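Geranyltranstransferase (Methylococcus capsulatus, PDB 3TS7) probably condenses isopentenyl diphosphate with allylic diphosphates to make farnesyl diphosphate, a magnesium-dependent step of isoprenoid synthesis. Local coordinates at residues I65-A69 / D70-G74; A281-G284 / P285-L289. One frame throughout, in Å; residues are numbered along the deposited sequence.

Interaction 1: residues I65-A69 / D70-G74; sequences IGVAA and DLLDG
Val-67 meets two consecutive leucines with a single methyl. With CG1 anti to the backbone N (chi1 180°), that branch reaches forward to the turn, where Val-67 CG1 lies 3.9 Å from Leu-71 CB and 3.9 Å from Leu-72 CD2. The Val-67 side chain stands at about a right angle to that of Leu-71 but slants across that of Leu-72, whose CG also rests 3.7 Å from the Ala-68 O. Two i to i+3 bonds turn the backbone: Leu-71 N donates to Ala-68 O at 3.2 Å, and Leu-72 N to Ala-69 O at 2.9 Å, while a second, weak bond reaches Ala-69 O from Asp-73 N. Shortening Leu-72 to an alanine removes CG and both methyls, which would probably leave Val-67 CG1 with Leu-71 alone of the two leucines and open a gap beside the Ala-68 carbonyl. The polar ends turn to other parts of the chain, Asp-70 and Asp-73 both forming salt bridges with Arg-19 of helix 5-27, and Asp-73 a hydrogen bond with Tyr-59. Successive i to i+3 bonds that lead into helix 73-90 after the positive-phi Gly-66 mark a tight helix-to-helix connection in this all-helical prenyl synthase fold.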
loop_
_atom_site.group_PDB
_atom_site.type_symbol
_atom_site.label_atom_id
_atom_site.label_comp_id
_atom_site.label_asym_id
_atom_site.label_seq_id
_atom_site.Cartn_x
_atom_site.Cartn_y
_atom_site.Cartn_z
ATOM N N ILE B 65 -16.336 23.390 -1.250
ATOM C CA ILE B 65 -15.634 24.186 -0.244
ATOM C C ILE B 65 -14.631 25.180 -0.898
ATOM O O ILE B 65 -13.878 25.857 -0.207
ATOM C CB ILE B 65 -14.911 23.264 0.777
ATOM C CG1 ILE B 65 -13.880 22.399 0.036
ATOM C CG2 ILE B 65 -15.932 22.398 1.538
ATOM C CD1 ILE B 65 -13.102 21.433 0.921
ATOM N N GLY B 66 -14.612 25.241 -2.227
ATOM C CA GLY B 66 -13.793 26.242 -2.928
ATOM C C GLY B 66 -12.314 25.929 -3.098
ATOM O O GLY B 66 -11.485 26.835 -3.074
ATOM N N VAL B 67 -11.979 24.648 -3.252
ATOM C CA VAL B 67 -10.607 24.240 -3.547
ATOM C C VAL B 67 -10.505 24.099 -5.057
ATOM O O VAL B 67 -11.353 23.468 -5.696
ATOM C CB VAL B 67 -10.216 22.878 -2.873
ATOM C CG1 VAL B 67 -8.773 22.486 -3.212
ATOM C CG2 VAL B 67 -10.378 22.936 -1.364
ATOM N N ALA B 68 -9.448 24.674 -5.618
ATOM C CA ALA B 68 -9.201 24.572 -7.040
ATOM C C ALA B 68 -8.942 23.115 -7.384
ATOM O O ALA B 68 -8.338 22.394 -6.595
ATOM C CB ALA B 68 -7.996 25.448 -7.419
ATOM N N ALA B 69 -9.403 22.697 -8.561
ATOM C CA ALA B 69 -9.334 21.303 -8.999
ATOM C C ALA B 69 -7.906 20.802 -9.198
ATOM O O ALA B 69 -7.638 19.620 -9.049
ATOM C CB ALA B 69 -10.144 21.112 -10.265
ATOM N N ASP B 70 -7.005 21.719 -9.538
ATOM C CA ASP B 70 -5.578 21.438 -9.636
ATOM C C ASP B 70 -4.983 20.789 -8.386
ATOM O O ASP B 70 -4.128 19.917 -8.496
ATOM C CB ASP B 70 -4.812 22.728 -9.985
ATOM C CG ASP B 70 -4.937 23.104 -11.459
ATOM O OD1 ASP B 70 -4.438 24.180 -11.846
ATOM O OD2 ASP B 70 -5.538 22.333 -12.236
ATOM N N LEU B 71 -5.435 21.219 -7.206
ATOM C CA LEU B 71 -4.983 20.643 -5.937
ATOM C C LEU B 71 -5.599 19.269 -5.638
ATOM O O LEU B 71 -5.164 18.584 -4.709
ATOM C CB LEU B 71 -5.272 21.583 -4.757
ATOM C CG LEU B 71 -4.690 22.999 -4.748
ATOM C CD1 LEU B 71 -4.948 23.660 -3.398
ATOM C CD2 LEU B 71 -3.201 23.030 -5.072
ATOM N N LEU B 72 -6.586 18.874 -6.432
ATOM C CA LEU B 72 -7.395 17.687 -6.153
ATOM C C LEU B 72 -7.105 16.516 -7.065
ATOM O O LEU B 72 -7.472 15.409 -6.724
ATOM C CB LEU B 72 -8.899 18.015 -6.215
ATOM C CG LEU B 72 -9.432 19.101 -5.271
ATOM C CD1 LEU B 72 -10.847 19.446 -5.661
ATOM C CD2 LEU B 72 -9.352 18.717 -3.802
ATOM N N ASP B 73 -6.442 16.755 -8.204
ATOM C CA ASP B 73 -6.055 15.686 -9.110
ATOM C C ASP B 73 -5.271 14.562 -8.420
ATOM O O ASP B 73 -5.616 13.403 -8.573
ATOM C CB ASP B 73 -5.255 16.220 -10.307
ATOM C CG ASP B 73 -6.093 17.074 -11.248
ATOM O OD1 ASP B 73 -7.263 16.738 -11.515
ATOM O OD2 ASP B 73 -5.573 18.085 -11.741
ATOM N N GLY B 74 -4.238 14.928 -7.665
ATOM C CA GLY B 74 -3.411 13.988 -6.916
ATOM C C GLY B 74 -4.196 13.145 -5.926
ATOM O O GLY B 74 -4.189 11.919 -6.039
#

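Interaction 2: residues A281-G284 / P285-L289; sequences AGFG and PEADL
Phe-283 CB and Ala-287 CB press together at 3.4 Å, the close apolar part of this turn. Ala-287 is buried and its CB sits obliquely to the phenyl ring, 4.1 Å from Phe-283 CG, while the ring itself runs on toward helices 53-65 and 208-237, touching Thr-64, Gln-210 and Leu-214. Directly beside this pair, Ala-287 N donates to Gly-284 O at 3.0 Å, closing the backbone into the 3-10 turn 285-287 that precedes helix 288-298. The outer side is more open: Pro-285 and Glu-286 are exposed. Here the Glu-286 chain, bent at chi2, folds its carboxylate back over the turn, and Glu-286 OE1 accepts from Gly-284 N at 3.1 Å on its syn side, 21° out of the carboxylate plane. Glu-286 OE1 also lies at the edge of the phenyl ring, near its plane, 4.1 Å from Phe-283 CD2, with ring and carboxylate planes 46° apart. Arg-291 of helix 288-298 donates hydrogen bonds to the carbonyl oxygens of Phe-283 and Gly-284, and forms a salt bridge with Asp-288. Chemically, the close Phe-283/Ala-287 pair is apolar, whereas on the exposed side a carboxylate takes up the Gly-284 N-H, apparently at the cost of a nearly eclipsed Glu-286 chi1 (-13°).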
loop_
_atom_site.group_PDB
_atom_site.type_symbol
_atom_site.label_atom_id
_atom_site.label_comp_id
_atom_site.label_asym_id
_atom_site.label_seq_id
_atom_site.Cartn_x
_atom_site.Cartn_y
_atom_site.Cartn_z
ATOM N N ALA B 281 -26.665 21.032 5.504
ATOM C CA ALA B 281 -27.334 22.270 5.978
ATOM C C ALA B 281 -26.374 23.436 6.270
ATOM O O ALA B 281 -26.783 24.606 6.322
ATOM C CB ALA B 281 -28.194 21.963 7.234
ATOM N N GLY B 282 -25.092 23.134 6.447
ATOM C CA GLY B 282 -24.099 24.183 6.673
ATOM C C GLY B 282 -23.610 24.817 5.380
ATOM O O GLY B 282 -22.767 25.715 5.396
ATOM N N PHE B 283 -24.142 24.361 4.259
ATOM C CA PHE B 283 -23.769 24.895 2.958
ATOM C C PHE B 283 -24.985 25.397 2.197
ATOM O O PHE B 283 -26.093 24.910 2.401
ATOM C CB PHE B 283 -23.080 23.813 2.143
ATOM C CG PHE B 283 -21.836 23.268 2.797
ATOM C CD1 PHE B 283 -21.900 22.135 3.615
ATOM C CD2 PHE B 283 -20.613 23.899 2.612
ATOM C CE1 PHE B 283 -20.739 21.641 4.245
ATOM C CE2 PHE B 283 -19.456 23.408 3.222
ATOM C CZ PHE B 283 -19.515 22.291 4.037
ATOM N N GLY B 284 -24.758 26.349 1.294
ATOM C CA GLY B 284 -25.816 26.876 0.439
ATOM C C GLY B 284 -25.866 26.176 -0.901
ATOM O O GLY B 284 -25.602 24.961 -0.969
ATOM N N PRO B 285 -26.191 26.928 -1.994
ATOM C CA PRO B 285 -26.310 26.294 -3.314
ATOM C C PRO B 285 -24.994 25.737 -3.881
ATOM O O PRO B 285 -25.052 24.927 -4.807
ATOM C CB PRO B 285 -26.859 27.430 -4.215
ATOM C CG PRO B 285 -26.429 28.659 -3.553
ATOM C CD PRO B 285 -26.535 28.360 -2.063
ATOM N N GLU B 286 -23.843 26.132 -3.323
ATOM C CA GLU B 286 -22.532 25.500 -3.688
ATOM C C GLU B 286 -22.520 24.007 -3.377
ATOM O O GLU B 286 -21.693 23.262 -3.920
ATOM C CB GLU B 286 -21.296 26.081 -2.964
ATOM C CG GLU B 286 -21.378 27.387 -2.181
ATOM C CD GLU B 286 -22.291 27.326 -0.968
ATOM O OE1 GLU B 286 -21.921 26.847 0.136
ATOM O OE2 GLU B 286 -23.412 27.803 -1.147
ATOM N N ALA B 287 -23.408 23.576 -2.478
ATOM C CA ALA B 287 -23.547 22.167 -2.157
ATOM C C ALA B 287 -24.642 21.444 -2.948
ATOM O O ALA B 287 -24.915 20.276 -2.688
ATOM C CB ALA B 287 -23.734 21.971 -0.641
ATOM N N ASP B 288 -25.276 22.131 -3.902
ATOM C CA ASP B 288 -26.283 21.492 -4.763
ATOM C C ASP B 288 -25.718 20.310 -5.527
ATOM O O ASP B 288 -26.424 19.320 -5.764
ATOM C CB ASP B 288 -26.906 22.473 -5.761
ATOM C CG ASP B 288 -27.884 23.416 -5.102
ATOM O OD1 ASP B 288 -28.190 23.200 -3.902
ATOM O OD2 ASP B 288 -28.331 24.372 -5.771
ATOM N N LEU B 289 -24.450 20.431 -5.919
ATOM C CA LEU B 289 -23.744 19.355 -6.563
ATOM C C LEU B 289 -23.720 18.093 -5.696
ATOM O O LEU B 289 -24.002 17.003 -6.197
ATOM C CB LEU B 289 -22.313 19.792 -6.904
ATOM C CG LEU B 289 -21.574 18.850 -7.854
ATOM C CD1 LEU B 289 -22.226 18.830 -9.232
ATOM C CD2 LEU B 289 -20.101 19.306 -7.964
#

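How the interactions relate
From the N terminus, after helix 53-65, interaction 1 closes the short connection into helix 73-90. Much later, after helix 262-279, interaction 2 closes a similarly short connection into helix 288-298. The two are in series along the chain, neither enclosing nor crossing the other, and their centres lie about 17 Å apart. They nevertheless meet in space, for Ile-65 CG2 packs 4.0 Å from Phe-283 CE2. A second tie is the hydrogen bond from Thr-64 OG1 to the carbonyl of Glu-286. Helix 208-237 contacts both Ile-65 and Phe-283, and helix 5-27 touches Asp-73 and Leu-289, joining early and late helices of the bundle.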